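Local coordinates for lipolytic enzyme (Clostridium thermocellum, PDB 2VPT), which removes acetyl groups from xylan as the catalytic domain of a family 3 carbohydrate esterase of the cellulosome, at residues Lys4-Met9 and Asp197-Leu202; Ala126-Tyr129 and Ala134-Gln137; Tyr129-Ala134 and Thr170-Asp175. One frame throughout, in Å; residues are numbered along the deposited sequence.

Contact 1 of 3, residues Lys4-Met9 and Asp197-Leu202; sequences KTIKIM and DILRAL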
ATOM      1  N   LYS A   4       0.639 -27.598  11.731  1.00 27.77           N
ATOM      2  CA  LYS A   4       0.736 -27.274  10.284  1.00 27.17           C
ATOM      3  C   LYS A   4       0.682 -25.758  10.113  1.00 24.92           C
ATOM      4  O   LYS A   4      -0.173 -25.101  10.717  1.00 24.78           O
ATOM      5  CB  LYS A   4      -0.425 -27.911   9.507  1.00 27.85           C
ATOM      6  CG  LYS A   4      -0.332 -27.692   8.003  1.00 29.43           C
ATOM      7  CD  LYS A   4      -1.641 -27.933   7.280  1.00 29.77           C
ATOM      8  CE  LYS A   4      -1.602 -27.338   5.880  1.00 31.79           C
ATOM      9  NZ  LYS A   4      -2.823 -27.675   5.089  1.00 34.02           N
ATOM     10  N   THR A   5       1.602 -25.215   9.315  1.00 22.51           N
ATOM     11  CA  THR A   5       1.499 -23.815   8.875  1.00 20.46           C
ATOM     12  C   THR A   5       0.310 -23.686   7.936  1.00 18.83           C
ATOM     13  O   THR A   5       0.178 -24.465   6.994  1.00 20.28           O
ATOM     14  CB  THR A   5       2.771 -23.312   8.164  1.00 20.35           C
ATOM     15  OG1 THR A   5       3.866 -23.283   9.093  1.00 21.41           O
ATOM     16  CG2 THR A   5       2.573 -21.899   7.612  1.00 20.42           C
ATOM     17  N   ILE A   6      -0.544 -22.706   8.232  1.00 16.43           N
ATOM     18  CA  ILE A   6      -1.740 -22.401   7.439  0.50 15.66           C
ATOM     19  C   ILE A   6      -1.454 -21.192   6.542  1.00 14.47           C
ATOM     20  O   ILE A   6      -1.125 -20.122   7.051  1.00 14.69           O
ATOM     21  CB  ILE A   6      -2.945 -22.044   8.354  0.50 15.75           C
ATOM     22  CG1 ILE A   6      -3.130 -23.079   9.473  0.50 16.45           C
ATOM     23  CG2 ILE A   6      -4.235 -21.909   7.529  0.50 15.35           C
ATOM     24  CD1 ILE A   6      -4.249 -22.752  10.410  0.50 16.43           C
ATOM     25  N   LYS A   7      -1.571 -21.368   5.231  1.00 13.56           N
ATOM     26  CA  LYS A   7      -1.438 -20.262   4.273  1.00 13.26           C
ATOM     27  C   LYS A   7      -2.801 -19.609   4.093  1.00 12.54           C
ATOM     28  O   LYS A   7      -3.772 -20.268   3.699  1.00 12.86           O
ATOM     29  CB  LYS A   7      -0.926 -20.748   2.922  1.00 13.23           C
ATOM     30  CG  LYS A   7       0.534 -21.197   2.944  1.00 14.39           C
ATOM     31  CD  LYS A   7       1.009 -21.650   1.574  1.00 17.33           C
ATOM     32  CE  LYS A   7       2.511 -21.902   1.560  1.00 22.71           C
ATOM     33  NZ  LYS A   7       3.032 -22.221   0.194  1.00 27.56           N
ATOM     34  N   ILE A   8      -2.873 -18.322   4.406  1.00 11.15           N
ATOM     35  CA  ILE A   8      -4.096 -17.550   4.336  1.00 11.17           C
ATOM     36  C   ILE A   8      -3.891 -16.407   3.355  1.00 10.79           C
ATOM     37  O   ILE A   8      -2.934 -15.654   3.488  1.00 10.63           O
ATOM     38  CB  ILE A   8      -4.492 -16.954   5.700  1.00 10.82           C
ATOM     39  CG1 ILE A   8      -4.655 -18.059   6.760  1.00 12.37           C
ATOM     40  CG2 ILE A   8      -5.778 -16.142   5.531  1.00 12.41           C
ATOM     41  CD1 ILE A   8      -4.960 -17.563   8.175  1.00 12.78           C
HETATM   42  N   MSE A   9      -4.773 -16.289   2.364  1.00 10.51           N
HETATM   43  CA  MSE A   9      -4.703 -15.202   1.400  1.00 11.76           C
HETATM   44  C   MSE A   9      -5.790 -14.175   1.689  1.00  9.81           C
HETATM   45  O   MSE A   9      -6.975 -14.434   1.442  1.00 10.19           O
HETATM   46  CB  MSE A   9      -4.874 -15.720  -0.016  1.00 10.90           C
HETATM   47  CG  MSE A   9      -4.642 -14.626  -1.055  1.00 11.83           C
HETATM   48 SE   MSE A   9      -4.933 -15.221  -2.852  1.00 24.52          SE
HETATM   49  CE  MSE A   9      -3.859 -15.697  -2.937  1.00  2.00           C
ATOM     50  N   ASP A 197     -11.822 -21.179  15.462  1.00 17.33           N
ATOM     51  CA  ASP A 197     -12.146 -22.589  15.626  1.00 18.19           C
ATOM     52  C   ASP A 197     -11.875 -23.389  14.364  1.00 17.52           C
ATOM     53  O   ASP A 197     -11.325 -24.473  14.415  1.00 18.23           O
ATOM     54  CB  ASP A 197     -13.587 -22.748  16.112  1.00 19.41           C
ATOM     55  CG  ASP A 197     -13.777 -22.176  17.509  1.00 22.12           C
ATOM     56  OD1 ASP A 197     -12.996 -22.547  18.406  1.00 27.08           O
ATOM     57  OD2 ASP A 197     -14.682 -21.345  17.720  1.00 27.75           O
ATOM     58  N   ILE A 198     -12.237 -22.839  13.204  1.00 16.90           N
ATOM     59  CA  ILE A 198     -11.979 -23.517  11.956  1.00 17.37           C
ATOM     60  C   ILE A 198     -10.469 -23.600  11.677  1.00 17.34           C
ATOM     61  O   ILE A 198      -9.960 -24.616  11.201  1.00 17.63           O
ATOM     62  CB  ILE A 198     -12.739 -22.822  10.799  1.00 17.17           C
ATOM     63  CG1 ILE A 198     -14.254 -23.096  10.963  1.00 17.80           C
ATOM     64  CG2 ILE A 198     -12.205 -23.301   9.468  1.00 17.84           C
ATOM     65  CD1 ILE A 198     -15.193 -22.067  10.327  1.00 19.00           C
ATOM     66  N   LEU A 199      -9.747 -22.519  11.967  1.00 17.06           N
ATOM     67  CA  LEU A 199      -8.301 -22.510  11.758  1.00 17.58           C
ATOM     68  C   LEU A 199      -7.583 -23.523  12.639  1.00 18.64           C
ATOM     69  O   LEU A 199      -6.705 -24.227  12.158  1.00 18.36           O
ATOM     70  CB  LEU A 199      -7.719 -21.108  11.961  1.00 16.90           C
ATOM     71  CG  LEU A 199      -8.128 -20.073  10.904  1.00 15.02           C
ATOM     72  CD1 LEU A 199      -7.608 -18.694  11.284  1.00 15.00           C
ATOM     73  CD2 LEU A 199      -7.696 -20.473   9.491  1.00 16.20           C
ATOM     74  N   ARG A 200      -7.968 -23.587  13.912  1.00 19.67           N
ATOM     75  CA  ARG A 200      -7.382 -24.580  14.813  0.50 20.78           C
ATOM     76  C   ARG A 200      -7.647 -26.001  14.311  1.00 21.26           C
ATOM     77  O   ARG A 200      -6.764 -26.851  14.373  1.00 21.41           O
ATOM     78  CB  ARG A 200      -7.878 -24.380  16.249  0.50 20.82           C
ATOM     79  CG  ARG A 200      -7.220 -23.198  16.944  0.50 21.50           C
ATOM     80  CD  ARG A 200      -7.461 -23.186  18.448  0.50 22.20           C
ATOM     81  NE  ARG A 200      -8.827 -22.791  18.799  0.50 23.13           N
ATOM     82  CZ  ARG A 200      -9.156 -21.846  19.683  0.50 23.07           C
ATOM     83  NH1 ARG A 200      -8.234 -21.148  20.337  0.50 22.99           N
ATOM     84  NH2 ARG A 200     -10.435 -21.585  19.910  0.50 23.27           N
ATOM     85  N   ALA A 201      -8.844 -26.250  13.780  1.00 21.86           N
ATOM     86  CA  ALA A 201      -9.159 -27.570  13.211  1.00 22.73           C
ATOM     87  C   ALA A 201      -8.292 -27.888  11.996  1.00 23.50           C
ATOM     88  O   ALA A 201      -7.772 -28.995  11.870  1.00 24.33           O
ATOM     89  CB  ALA A 201     -10.633 -27.666  12.862  1.00 22.61           C
ATOM     90  N   LEU A 202      -8.119 -26.916  11.099  1.00 24.22           N
ATOM     91  CA  LEU A 202      -7.252 -27.099   9.935  1.00 25.06           C
ATOM     92  C   LEU A 202      -5.798 -27.364  10.339  1.00 26.03           C
ATOM     93  O   LEU A 202      -5.109 -28.150   9.690  1.00 26.58           O
ATOM     94  CB  LEU A 202      -7.293 -25.867   9.011  1.00 25.08           C
ATOM     95  CG  LEU A 202      -8.550 -25.640   8.177  1.00 25.35           C
ATOM     96  CD1 LEU A 202      -8.478 -24.291   7.456  1.00 25.71           C
ATOM     97  CD2 LEU A 202      -8.756 -26.762   7.175  1.00 25.32           C
TER
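Ile6, Ile8 and Lys4 of the N-terminal strand meet Leu199 and Leu202 of the C-terminal helix in a largely apolar contact, where helix 181-203 lies against one face of the central, mainly parallel sheet. Alternate residues of the strand point to the helix, so Ile6 and Ile8 both lean on Leu199, the more deeply buried of the two leucines. In Ile6 the torsions (chi1 -49°, chi2 178°) set CG1 beside the backbone N and run the branch straight out, so that its last carbon is what arrives at the helix. In this conformer, one of two modelled, CD1 stands 3.4 Å from Leu199 O and 4.1 Å from Leu199 CB, touching the helix backbone as well as the root of the side chain. Ile8 reaches the far end of the same leucine: its CD1 is 4.2 Å from Leu199 CD2. Leu199 therefore spans the two isoleucines, its CB by the end of Ile6 and its CD2 methyl end to end with that of Ile8. Leu202, one turn on, packs more loosely at the margin, its CB 4.6 Å from Ile6 CD1. Beside it the aliphatic part of Lys4 passes, CD being 4.2 Å from Leu202 O, while the ammonium group makes a weak, long ion pair with Asp85. No hydrogen bond crosses the interface. Strand 5-12 runs between strands 41-44 and 86-90 here, with Ile6 also on Val86 and Ile8 on Phe88; Val86 in turn takes Leu199 and Leu202, and Ile198 carries the helix across to strand 122-126.

Contact 2 of 3, residues Ala126-Tyr129 and Ala134-Gln137; sequences ADYY and AIKQ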
ATOM      1  N   ALA A 126     -16.619 -11.715   4.292  1.00 10.22           N
ATOM      2  CA  ALA A 126     -16.980 -10.654   5.228  1.00 10.31           C
ATOM      3  C   ALA A 126     -17.958  -9.629   4.657  1.00 10.28           C
ATOM      4  O   ALA A 126     -17.932  -9.328   3.462  1.00 11.22           O
ATOM      5  CB  ALA A 126     -15.729  -9.927   5.692  1.00 10.48           C
ATOM      6  N   ASP A 127     -18.807  -9.086   5.527  1.00 10.23           N
ATOM      7  CA  ASP A 127     -19.474  -7.819   5.241  1.00 10.75           C
ATOM      8  C   ASP A 127     -18.648  -6.634   5.777  1.00 10.83           C
ATOM      9  O   ASP A 127     -17.502  -6.833   6.209  1.00 11.44           O
ATOM     10  CB  ASP A 127     -20.949  -7.831   5.688  1.00 11.20           C
ATOM     11  CG  ASP A 127     -21.148  -7.782   7.180  1.00 12.67           C
ATOM     12  OD1 ASP A 127     -20.167  -7.830   7.944  1.00 12.71           O
ATOM     13  OD2 ASP A 127     -22.335  -7.681   7.588  1.00 14.34           O
ATOM     14  N   TYR A 128     -19.180  -5.417   5.709  1.00 11.13           N
ATOM     15  CA  TYR A 128     -18.452  -4.204   6.058  1.00 11.39           C
ATOM     16  C   TYR A 128     -18.915  -3.595   7.370  1.00 11.90           C
ATOM     17  O   TYR A 128     -20.067  -3.722   7.780  1.00 12.42           O
ATOM     18  CB  TYR A 128     -18.605  -3.154   4.940  1.00 11.32           C
ATOM     19  CG  TYR A 128     -17.847  -3.484   3.681  1.00 10.80           C
ATOM     20  CD1 TYR A 128     -16.678  -2.827   3.376  1.00 11.16           C
ATOM     21  CD2 TYR A 128     -18.308  -4.450   2.781  1.00 10.41           C
ATOM     22  CE1 TYR A 128     -15.977  -3.113   2.211  1.00 10.33           C
ATOM     23  CE2 TYR A 128     -17.606  -4.744   1.631  1.00 10.65           C
ATOM     24  CZ  TYR A 128     -16.428  -4.083   1.358  1.00 10.01           C
ATOM     25  OH  TYR A 128     -15.738  -4.372   0.190  1.00 11.20           O
ATOM     26  N   TYR A 129     -17.998  -2.897   8.028  1.00 12.14           N
ATOM     27  CA  TYR A 129     -18.379  -1.972   9.089  1.00 12.98           C
ATOM     28  C   TYR A 129     -19.374  -0.973   8.474  1.00 14.05           C
ATOM     29  O   TYR A 129     -19.318  -0.686   7.281  1.00 13.65           O
ATOM     30  CB  TYR A 129     -17.143  -1.274   9.676  1.00 13.21           C
ATOM     31  CG  TYR A 129     -16.286  -0.563   8.660  1.00 13.64           C
ATOM     32  CD1 TYR A 129     -16.476   0.782   8.393  1.00 14.84           C
ATOM     33  CD2 TYR A 129     -15.303  -1.250   7.939  1.00 13.55           C
ATOM     34  CE1 TYR A 129     -15.715   1.441   7.450  1.00 15.33           C
ATOM     35  CE2 TYR A 129     -14.536  -0.601   6.986  1.00 13.22           C
ATOM     36  CZ  TYR A 129     -14.740   0.748   6.747  1.00 14.31           C
ATOM     37  OH  TYR A 129     -13.973   1.420   5.813  1.00 17.63           O
ATOM     38  N   ALA A 134     -24.625   3.966   3.479  1.00 18.68           N
ATOM     39  CA  ALA A 134     -25.067   3.300   2.264  1.00 17.85           C
ATOM     40  C   ALA A 134     -24.602   1.847   2.156  1.00 16.47           C
ATOM     41  O   ALA A 134     -25.260   1.033   1.528  1.00 16.16           O
ATOM     42  CB  ALA A 134     -24.594   4.079   1.038  1.00 18.60           C
ATOM     43  N   ILE A 135     -23.467   1.513   2.769  1.00 15.33           N
ATOM     44  CA  ILE A 135     -22.931   0.161   2.649  1.00 14.79           C
ATOM     45  C   ILE A 135     -23.848  -0.896   3.291  1.00 14.48           C
ATOM     46  O   ILE A 135     -23.808  -2.066   2.917  1.00 13.14           O
ATOM     47  CB  ILE A 135     -21.503   0.075   3.238  1.00 14.45           C
ATOM     48  CG1 ILE A 135     -20.749  -1.121   2.666  1.00 15.09           C
ATOM     49  CG2 ILE A 135     -21.522  -0.078   4.768  1.00 14.40           C
ATOM     50  CD1 ILE A 135     -20.447  -1.060   1.208  1.00 15.80           C
ATOM     51  N   LYS A 136     -24.701  -0.473   4.225  1.00 14.87           N
ATOM     52  CA  LYS A 136     -25.611  -1.409   4.891  1.00 16.41           C
ATOM     53  C   LYS A 136     -26.519  -2.138   3.889  1.00 15.58           C
ATOM     54  O   LYS A 136     -26.906  -3.282   4.098  1.00 15.52           O
ATOM     55  CB  LYS A 136     -26.464  -0.677   5.929  1.00 16.92           C
ATOM     56  CG  LYS A 136     -25.679  -0.089   7.109  1.00 18.60           C
ATOM     57  CD  LYS A 136     -26.625   0.567   8.113  1.00 20.43           C
ATOM     58  CE  LYS A 136     -25.883   1.211   9.255  1.00 24.58           C
ATOM     59  NZ  LYS A 136     -26.804   1.974  10.147  1.00 28.13           N
ATOM     60  N   GLN A 137     -26.839  -1.483   2.776  1.00 15.77           N
ATOM     61  CA  GLN A 137     -27.670  -2.097   1.758  1.00 16.24           C
ATOM     62  C   GLN A 137     -27.006  -3.325   1.143  1.00 14.91           C
ATOM     63  O   GLN A 137     -27.654  -4.320   0.826  1.00 15.72           O
ATOM     64  CB  GLN A 137     -27.990  -1.090   0.651  1.00 16.73           C
ATOM     65  CG  GLN A 137     -29.174  -1.491  -0.204  1.00 18.48           C
ATOM     66  CD  GLN A 137     -29.497  -0.508  -1.317  1.00 18.78           C
ATOM     67  OE1 GLN A 137     -28.705   0.371  -1.666  1.00 22.27           O
ATOM     68  NE2 GLN A 137     -30.670  -0.673  -1.892  1.00 20.09           N
TER
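Ile135 covers Tyr128 and the carbonyl of Tyr129; just before it, Ala134 O takes the backbone N of Gln137 at 3.2 Å. The two branches of Ile135 divide the work. CG1, opposite the backbone N (chi1 -158°), comes to 3.7 Å from Tyr128 CB and 3.9 Å from Tyr128 CG, against the root of the ring, and the side chains cross at about a right angle. CD1 then goes over one face of the phenol, 4.3 Å above its plane and displaced toward the rim. CG2 turns to the neighbouring residue and lies 3.4 Å from Tyr129 O. This is the loop that leaves strand 122-126 at its C-terminal end, the end at which SGNH (GDSL) hydrolases, with their alpha/beta/alpha fold, carry the active site. The far end of Tyr128 fits that setting: its OH hydrogen-bonds with Asp13 OD2, beside the likely nucleophile Ser14, and with Gly93 N, in the Gly-Gly-Asn-Asp stretch that is a signature of the family. Ile135 thus packs on the base of a ring whose hydroxyl is fixed at the other end by two bonds. Lys136 points away from the tyrosines, and its NZ forms a salt bridge with Glu133. By Gln137 the chain is in helix 136-139, where Asn139 ND2 bonds to Tyr128 O.

Contact 3 of 3, residues Tyr129-Ala134 and Thr170-Asp175; sequences YPWPEA and TDISWD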
ATOM      1  N   TYR A 129     -17.998  -2.897   8.028  1.00 12.14           N
ATOM      2  CA  TYR A 129     -18.379  -1.972   9.089  1.00 12.98           C
ATOM      3  C   TYR A 129     -19.374  -0.973   8.474  1.00 14.05           C
ATOM      4  O   TYR A 129     -19.318  -0.686   7.281  1.00 13.65           O
ATOM      5  CB  TYR A 129     -17.143  -1.274   9.676  1.00 13.21           C
ATOM      6  CG  TYR A 129     -16.286  -0.563   8.660  1.00 13.64           C
ATOM      7  CD1 TYR A 129     -16.476   0.782   8.393  1.00 14.84           C
ATOM      8  CD2 TYR A 129     -15.303  -1.250   7.939  1.00 13.55           C
ATOM      9  CE1 TYR A 129     -15.715   1.441   7.450  1.00 15.33           C
ATOM     10  CE2 TYR A 129     -14.536  -0.601   6.986  1.00 13.22           C
ATOM     11  CZ  TYR A 129     -14.740   0.748   6.747  1.00 14.31           C
ATOM     12  OH  TYR A 129     -13.973   1.420   5.813  1.00 17.63           O
ATOM     13  N   PRO A 130     -20.316  -0.466   9.268  1.00 15.34           N
ATOM     14  CA  PRO A 130     -21.432   0.320   8.712  1.00 16.33           C
ATOM     15  C   PRO A 130     -21.110   1.792   8.395  1.00 17.98           C
ATOM     16  O   PRO A 130     -21.741   2.713   8.936  1.00 19.20           O
ATOM     17  CB  PRO A 130     -22.485   0.203   9.815  1.00 17.42           C
ATOM     18  CG  PRO A 130     -21.666   0.184  11.057  1.00 16.26           C
ATOM     19  CD  PRO A 130     -20.459  -0.665  10.720  1.00 15.28           C
ATOM     20  N   TRP A 131     -20.140   2.009   7.514  1.00 18.50           N
ATOM     21  CA  TRP A 131     -19.723   3.354   7.129  1.00 19.51           C
ATOM     22  C   TRP A 131     -19.125   3.312   5.730  1.00 19.97           C
ATOM     23  O   TRP A 131     -18.261   2.480   5.476  1.00 19.77           O
ATOM     24  CB  TRP A 131     -18.671   3.873   8.110  1.00 21.21           C
ATOM     25  CG  TRP A 131     -18.365   5.320   7.931  1.00 22.23           C
ATOM     26  CD1 TRP A 131     -17.287   5.858   7.313  1.00 22.45           C
ATOM     27  CD2 TRP A 131     -19.169   6.416   8.371  1.00 22.18           C
ATOM     28  NE1 TRP A 131     -17.355   7.228   7.348  1.00 23.44           N
ATOM     29  CE2 TRP A 131     -18.504   7.596   7.996  1.00 22.75           C
ATOM     30  CE3 TRP A 131     -20.383   6.513   9.060  1.00 22.32           C
ATOM     31  CZ2 TRP A 131     -19.019   8.869   8.274  1.00 22.89           C
ATOM     32  CZ3 TRP A 131     -20.892   7.776   9.339  1.00 22.29           C
ATOM     33  CH2 TRP A 131     -20.206   8.934   8.948  1.00 22.31           C
ATOM     34  N   PRO A 132     -19.616   4.159   4.803  1.00 19.96           N
ATOM     35  CA  PRO A 132     -20.758   5.062   4.932  1.00 20.47           C
ATOM     36  C   PRO A 132     -22.051   4.275   5.129  1.00 20.39           C
ATOM     37  O   PRO A 132     -22.100   3.082   4.829  1.00 19.26           O
ATOM     38  CB  PRO A 132     -20.778   5.802   3.589  1.00 21.02           C
ATOM     39  CG  PRO A 132     -20.102   4.901   2.651  1.00 21.04           C
ATOM     40  CD  PRO A 132     -19.044   4.207   3.446  1.00 20.47           C
ATOM     41  N   GLU A 133     -23.086   4.950   5.624  1.00 20.79           N
ATOM     42  CA  GLU A 133     -24.391   4.338   5.880  1.00 21.46           C
ATOM     43  C   GLU A 133     -24.883   3.495   4.699  1.00 19.73           C
ATOM     44  O   GLU A 133     -25.452   2.421   4.892  1.00 19.64           O
ATOM     45  CB  GLU A 133     -25.413   5.440   6.235  1.00 22.80           C
ATOM     46  CG  GLU A 133     -26.888   5.024   6.294  1.00 26.61           C
ATOM     47  CD  GLU A 133     -27.333   4.480   7.645  1.00 31.59           C
ATOM     48  OE1 GLU A 133     -26.467   4.166   8.498  1.00 34.74           O
ATOM     49  OE2 GLU A 133     -28.566   4.362   7.849  1.00 33.99           O
ATOM     50  N   ALA A 134     -24.625   3.966   3.479  1.00 18.68           N
ATOM     51  CA  ALA A 134     -25.067   3.300   2.264  1.00 17.85           C
ATOM     52  C   ALA A 134     -24.602   1.847   2.156  1.00 16.47           C
ATOM     53  O   ALA A 134     -25.260   1.033   1.528  1.00 16.16           O
ATOM     54  CB  ALA A 134     -24.594   4.079   1.038  1.00 18.60           C
ATOM     55  N   THR A 170     -13.788   7.221  17.026  1.00 23.72           N
ATOM     56  CA  THR A 170     -12.554   6.451  17.270  1.00 22.07           C
ATOM     57  C   THR A 170     -12.138   5.572  16.085  1.00 20.58           C
ATOM     58  O   THR A 170     -10.944   5.337  15.869  1.00 19.75           O
ATOM     59  CB  THR A 170     -12.667   5.533  18.523  1.00 21.89           C
ATOM     60  OG1 THR A 170     -13.709   4.561  18.348  1.00 21.87           O
ATOM     61  CG2 THR A 170     -12.960   6.358  19.784  1.00 22.27           C
ATOM     62  N   ASP A 171     -13.117   5.089  15.333  1.00 19.17           N
ATOM     63  CA  ASP A 171     -12.884   3.986  14.398  1.00 18.17           C
ATOM     64  C   ASP A 171     -12.626   4.405  12.961  1.00 17.75           C
ATOM     65  O   ASP A 171     -12.270   3.562  12.142  1.00 17.18           O
ATOM     66  CB  ASP A 171     -14.090   3.048  14.423  1.00 17.55           C
ATOM     67  CG  ASP A 171     -14.327   2.442  15.797  1.00 18.02           C
ATOM     68  OD1 ASP A 171     -13.412   2.505  16.644  1.00 18.46           O
ATOM     69  OD2 ASP A 171     -15.416   1.875  16.022  1.00 19.20           O
ATOM     70  N   ILE A 172     -12.830   5.679  12.649  1.00 18.04           N
ATOM     71  CA  ILE A 172     -12.620   6.207  11.303  1.00 18.39           C
ATOM     72  C   ILE A 172     -11.390   7.101  11.258  1.00 18.58           C
ATOM     73  O   ILE A 172     -11.165   7.923  12.143  1.00 19.25           O
ATOM     74  CB  ILE A 172     -13.867   6.961  10.803  1.00 18.65           C
ATOM     75  CG1 ILE A 172     -15.050   5.991  10.666  1.00 18.95           C
ATOM     76  CG2 ILE A 172     -13.595   7.666   9.463  1.00 19.14           C
ATOM     77  CD1 ILE A 172     -14.794   4.760   9.755  1.00 19.14           C
ATOM     78  N   SER A 173     -10.588   6.920  10.214  1.00 18.30           N
ATOM     79  CA  SER A 173      -9.339   7.639  10.056  1.00 19.51           C
ATOM     80  C   SER A 173      -9.553   9.094   9.645  1.00 20.49           C
ATOM     81  O   SER A 173     -10.670   9.535   9.394  1.00 19.92           O
ATOM     82  CB  SER A 173      -8.486   6.947   8.989  1.00 19.32           C
ATOM     83  OG  SER A 173      -8.946   7.280   7.693  1.00 20.75           O
ATOM     84  N   TRP A 174      -8.448   9.819   9.577  1.00 22.31           N
ATOM     85  CA  TRP A 174      -8.424  11.199   9.099  1.00 23.97           C
ATOM     86  C   TRP A 174      -9.061  11.418   7.716  1.00 23.69           C
ATOM     87  O   TRP A 174      -9.487  12.531   7.409  1.00 24.57           O
ATOM     88  CB  TRP A 174      -6.973  11.698   9.070  1.00 26.62           C
ATOM     89  CG  TRP A 174      -6.100  10.838   8.219  1.00 28.70           C
ATOM     90  CD1 TRP A 174      -5.423   9.709   8.601  1.00 29.68           C
ATOM     91  CD2 TRP A 174      -5.830  11.012   6.828  1.00 29.14           C
ATOM     92  NE1 TRP A 174      -4.754   9.172   7.528  1.00 31.04           N
ATOM     93  CE2 TRP A 174      -4.983   9.955   6.429  1.00 28.69           C
ATOM     94  CE3 TRP A 174      -6.224  11.959   5.879  1.00 27.41           C
ATOM     95  CZ2 TRP A 174      -4.521   9.823   5.125  1.00 27.63           C
ATOM     96  CZ3 TRP A 174      -5.759  11.827   4.585  1.00 26.81           C
ATOM     97  CH2 TRP A 174      -4.918  10.767   4.221  1.00 26.88           C
ATOM     98  N   ASP A 175      -9.125  10.387   6.867  1.00 22.80           N
ATOM     99  CA  ASP A 175      -9.741  10.553   5.539  1.00 22.42           C
ATOM    100  C   ASP A 175     -11.276  10.502   5.539  1.00 22.26           C
ATOM    101  O   ASP A 175     -11.913  10.725   4.498  1.00 22.78           O
ATOM    102  CB  ASP A 175      -9.123   9.598   4.487  1.00 22.17           C
ATOM    103  CG  ASP A 175      -9.588   8.144   4.605  1.00 21.94           C
ATOM    104  OD1 ASP A 175     -10.561   7.834   5.326  1.00 21.19           O
ATOM    105  OD2 ASP A 175      -8.956   7.294   3.927  1.00 21.67           O
TER
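Trp131 presents a face to Ile172, and the ring of Tyr129 approaches the same isoleucine at an oblique angle. The Trp131 and Ile172 side chains cross at roughly ninety degrees. Ile172 CG1 sits above the five-membered ring, 4.2 Å from its centroid and 19° off the normal, a CH-pi contact made slightly toward the rim. The terminal methyl overhangs the ring's rim at the CG-CD1 bond: Ile172 CD1 is 3.7 Å from Trp131 CD1 and 4.0 Å from Trp131 CG. That same methyl also meets Tyr129 CE1 at 4.1 Å, so the end of one isoleucine touches both aromatic rings. Ile172 gets there with CG1 beside its own backbone N and a bend at the next bond (chi2 -56°). Neither ring depends on this packing alone for its position, since Trp131 NE1 hydrogen-bonds to Gly176 O and Tyr129 OH to Leu177 O. Both aromatics of the loop are thus tied to the chain just beyond 170-175. Their own backbone is tightly turned: Trp131 N bonds to Tyr129 O at 2.8 Å, an inverse gamma turn centred on Pro130, and the peptide before Pro132 is cis. Within 170-175, Ser173 OG accepts from Asp175 N at 3.2 Å, forming an ST turn. Trp174, at its bend, meets His178 of the second subunit. The turn delivers Asp175, whose OD2 bonds with ND1 of His178 of its own chain. With Ser14 they probably form the Ser-His-Asp triad, as in the Asp-X-X-His block of SGNH hydrolases.

Contacts 2 and 3 are neighbours, their centres 11 Å apart, and both start from the loop after strand 122-126, sharing Tyr129 and Ala134. They touch directly where Pro130 lies against Ile135 and Lys136. Contact 1 lies on the other side of the chain's centre, about 26 Å from contact 2 and 30 Å from contact 3 between centres. It brings together the two ends of the modelled chain, with the other contacts falling in between along the sequence. Helix 181-203 follows helix 168-171, so the chain passes from the triad-like loops of contact 3 back to the first strand. One end of the sheet thus joins the termini, while loops at the other shape the probable active site.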